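Uncharacterized protein ABO_0056 (Alcanivorax borkumensis, PDB 3H35) is of unknown function but probably belongs with the abortive infection alpha proteins, which are thought to act in bacterial defence against phage. Local coordinates at residues 89-94 / 139-144. Sequence-based numbering, arbitrary orientation.
Sequences YRYSNA and SDFRKA. With EDO (1,2-ethanediol), chain D.
Tyr91 and Phe141 illustrate how a strand and a helix can pack through rings without stacking them. Phe141 CB sits over the centre of the Tyr91 ring, 4.0 Å from its centroid, a CH-pi contact, while Phe141 CD1 reaches back to Tyr91 CB at 3.6 Å; the two ring planes are inclined at 52°. Phe141 CG lies anti to the backbone N (chi1 171°), which lays the ring against the strand and onto Leu74 of the neighbouring strand 71-77. Two residues back along the strand, the Tyr89 ring takes Ala144 CB over one face near its rim, 3.4 Å from Tyr89 CZ, and Phe141 CD1 approaches the edge of the same ring. Strand 87-91, an outermost strand of the four-stranded antiparallel sheet, thus meets the start of helix 139-151; the axes of 89-91 and 139-144 run nearly antiparallel and approach to 9.9 Å. Leu167 and Pro166 of a second subunit pack on Tyr89 and Ala144 respectively. No direct hydrogen bond crosses between the two segments; the looser side lies at the phenol end of Tyr91. There a water in the plane of the ring, 2.9 Å from Tyr91 OH, donates to Asp140 OD2 at 2.8 Å, linking the buried Tyr91 to the partly exposed Asp140.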
loop_
_atom_site.group_PDB
_atom_site.type_symbol
_atom_site.label_atom_id
_atom_site.label_comp_id
_atom_site.label_asym_id
_atom_site.label_seq_id
_atom_site.Cartn_x
_atom_site.Cartn_y
_atom_site.Cartn_z
ATOM N N TYR A 89 -11.112 -4.473 -3.184
ATOM C CA TYR A 89 -10.948 -5.259 -4.369
ATOM C C TYR A 89 -11.273 -4.361 -5.528
ATOM O O TYR A 89 -12.156 -3.529 -5.429
ATOM C CB TYR A 89 -11.931 -6.445 -4.371
ATOM C CG TYR A 89 -11.749 -7.468 -5.494
ATOM C CD1 TYR A 89 -10.905 -8.545 -5.323
ATOM C CD2 TYR A 89 -12.490 -7.406 -6.696
ATOM C CE1 TYR A 89 -10.758 -9.493 -6.291
ATOM C CE2 TYR A 89 -12.319 -8.377 -7.694
ATOM C CZ TYR A 89 -11.460 -9.408 -7.451
ATOM O OH TYR A 89 -11.246 -10.410 -8.371
ATOM N N ARG A 90 -10.546 -4.519 -6.614
ATOM C CA ARG A 90 -10.780 -3.716 -7.790
ATOM C C ARG A 90 -10.741 -4.577 -9.031
ATOM O O ARG A 90 -9.983 -5.529 -9.085
ATOM C CB ARG A 90 -9.809 -2.564 -7.880
ATOM C CG ARG A 90 -10.203 -1.447 -6.964
ATOM C CD ARG A 90 -9.316 -0.217 -7.055
ATOM N NE ARG A 90 -10.094 0.973 -6.687
ATOM C CZ ARG A 90 -9.651 1.991 -5.967
ATOM N NH1 ARG A 90 -8.418 1.989 -5.468
ATOM N NH2 ARG A 90 -10.466 3.006 -5.718
ATOM N N TYR A 91 -11.606 -4.241 -9.992
ATOM C CA TYR A 91 -11.781 -5.017 -11.203
ATOM C C TYR A 91 -11.943 -4.081 -12.386
ATOM O O TYR A 91 -12.488 -3.006 -12.265
ATOM C CB TYR A 91 -12.991 -5.973 -11.074
ATOM C CG TYR A 91 -13.118 -6.945 -12.221
ATOM C CD1 TYR A 91 -12.467 -8.185 -12.191
ATOM C CD2 TYR A 91 -13.840 -6.607 -13.358
ATOM C CE1 TYR A 91 -12.560 -9.072 -13.265
ATOM C CE2 TYR A 91 -13.934 -7.482 -14.441
ATOM C CZ TYR A 91 -13.290 -8.709 -14.388
ATOM O OH TYR A 91 -13.385 -9.570 -15.478
ATOM N N SER A 92 -11.462 -4.492 -13.541
ATOM C CA SER A 92 -11.625 -3.674 -14.730
ATOM C C SER A 92 -11.575 -4.588 -15.908
ATOM O O SER A 92 -11.063 -5.705 -15.783
ATOM C CB SER A 92 -10.509 -2.638 -14.836
ATOM O OG SER A 92 -10.627 -1.869 -16.024
ATOM N N ASN A 93 -12.107 -4.129 -17.043
ATOM C CA ASN A 93 -11.922 -4.822 -18.321
ATOM C C ASN A 93 -10.827 -4.194 -19.181
ATOM O O ASN A 93 -10.662 -4.581 -20.326
ATOM C CB ASN A 93 -13.262 -4.962 -19.099
ATOM C CG ASN A 93 -13.878 -3.634 -19.458
ATOM O OD1 ASN A 93 -13.573 -2.605 -18.849
ATOM N ND2 ASN A 93 -14.776 -3.643 -20.450
ATOM N N ALA A 94 -10.060 -3.264 -18.612
ATOM C CA ALA A 94 -8.968 -2.589 -19.326
ATOM C C ALA A 94 -7.947 -3.613 -19.853
ATOM O O ALA A 94 -7.281 -3.362 -20.829
ATOM C CB ALA A 94 -8.270 -1.574 -18.417
ATOM N N SER A 139 -18.063 -13.382 -14.310
ATOM C CA SER A 139 -18.247 -14.414 -13.298
ATOM C C SER A 139 -17.157 -14.404 -12.196
ATOM O O SER A 139 -17.454 -14.715 -11.057
ATOM C CB SER A 139 -18.344 -15.792 -13.957
ATOM O OG SER A 139 -17.113 -16.089 -14.614
ATOM N N ASP A 140 -15.919 -14.044 -12.536
ATOM C CA ASP A 140 -14.829 -14.004 -11.563
ATOM C C ASP A 140 -15.022 -12.861 -10.586
ATOM O O ASP A 140 -14.808 -13.021 -9.403
ATOM C CB ASP A 140 -13.466 -13.807 -12.232
ATOM C CG ASP A 140 -13.023 -15.009 -13.040
ATOM O OD1 ASP A 140 -13.176 -16.167 -12.584
ATOM O OD2 ASP A 140 -12.490 -14.778 -14.143
ATOM N N PHE A 141 -15.363 -11.695 -11.105
ATOM C CA PHE A 141 -15.697 -10.584 -10.259
ATOM C C PHE A 141 -16.831 -10.971 -9.294
ATOM O O PHE A 141 -16.763 -10.702 -8.078
ATOM C CB PHE A 141 -16.132 -9.406 -11.120
ATOM C CG PHE A 141 -16.697 -8.295 -10.324
ATOM C CD1 PHE A 141 -15.859 -7.469 -9.604
ATOM C CD2 PHE A 141 -18.057 -8.104 -10.257
ATOM C CE1 PHE A 141 -16.380 -6.459 -8.799
ATOM C CE2 PHE A 141 -18.594 -7.098 -9.467
ATOM C CZ PHE A 141 -17.737 -6.281 -8.726
ATOM N N ARG A 142 -17.865 -11.624 -9.829
ATOM C CA ARG A 142 -19.028 -11.952 -9.033
ATOM C C ARG A 142 -18.655 -12.922 -7.946
ATOM O O ARG A 142 -19.157 -12.828 -6.835
ATOM C CB ARG A 142 -20.159 -12.539 -9.902
ATOM C CG ARG A 142 -20.934 -11.502 -10.717
ATOM C CD ARG A 142 -21.440 -10.361 -9.839
ATOM N NE ARG A 142 -22.155 -9.304 -10.570
ATOM C CZ ARG A 142 -22.760 -8.251 -9.997
ATOM N NH1 ARG A 142 -22.787 -8.095 -8.673
ATOM N NH2 ARG A 142 -23.374 -7.357 -10.750
ATOM N N LYS A 143 -17.778 -13.857 -8.279
ATOM C CA LYS A 143 -17.245 -14.792 -7.299
ATOM C C LYS A 143 -16.494 -14.064 -6.159
ATOM O O LYS A 143 -16.696 -14.364 -4.990
ATOM C CB LYS A 143 -16.293 -15.743 -8.000
ATOM C CG LYS A 143 -15.885 -16.941 -7.185
ATOM C CD LYS A 143 -14.752 -17.710 -7.893
ATOM C CE LYS A 143 -14.397 -19.014 -7.171
ATOM N NZ LYS A 143 -15.577 -19.924 -7.205
ATOM N N ALA A 144 -15.638 -13.119 -6.520
ATOM C CA ALA A 144 -14.854 -12.353 -5.524
ATOM C C ALA A 144 -15.813 -11.558 -4.623
ATOM O O ALA A 144 -15.687 -11.559 -3.403
ATOM C CB ALA A 144 -13.866 -11.390 -6.212
HETATM C C1 EDO D . -7.125 -2.649 -5.192
HETATM O O1 EDO D . -7.173 -3.807 -4.341
HETATM C C2 EDO D . -6.466 -1.463 -4.522
HETATM O O2 EDO D . -7.098 -0.286 -4.996
HETATM O O HOH W 1 -12.189 -12.139 -15.124
#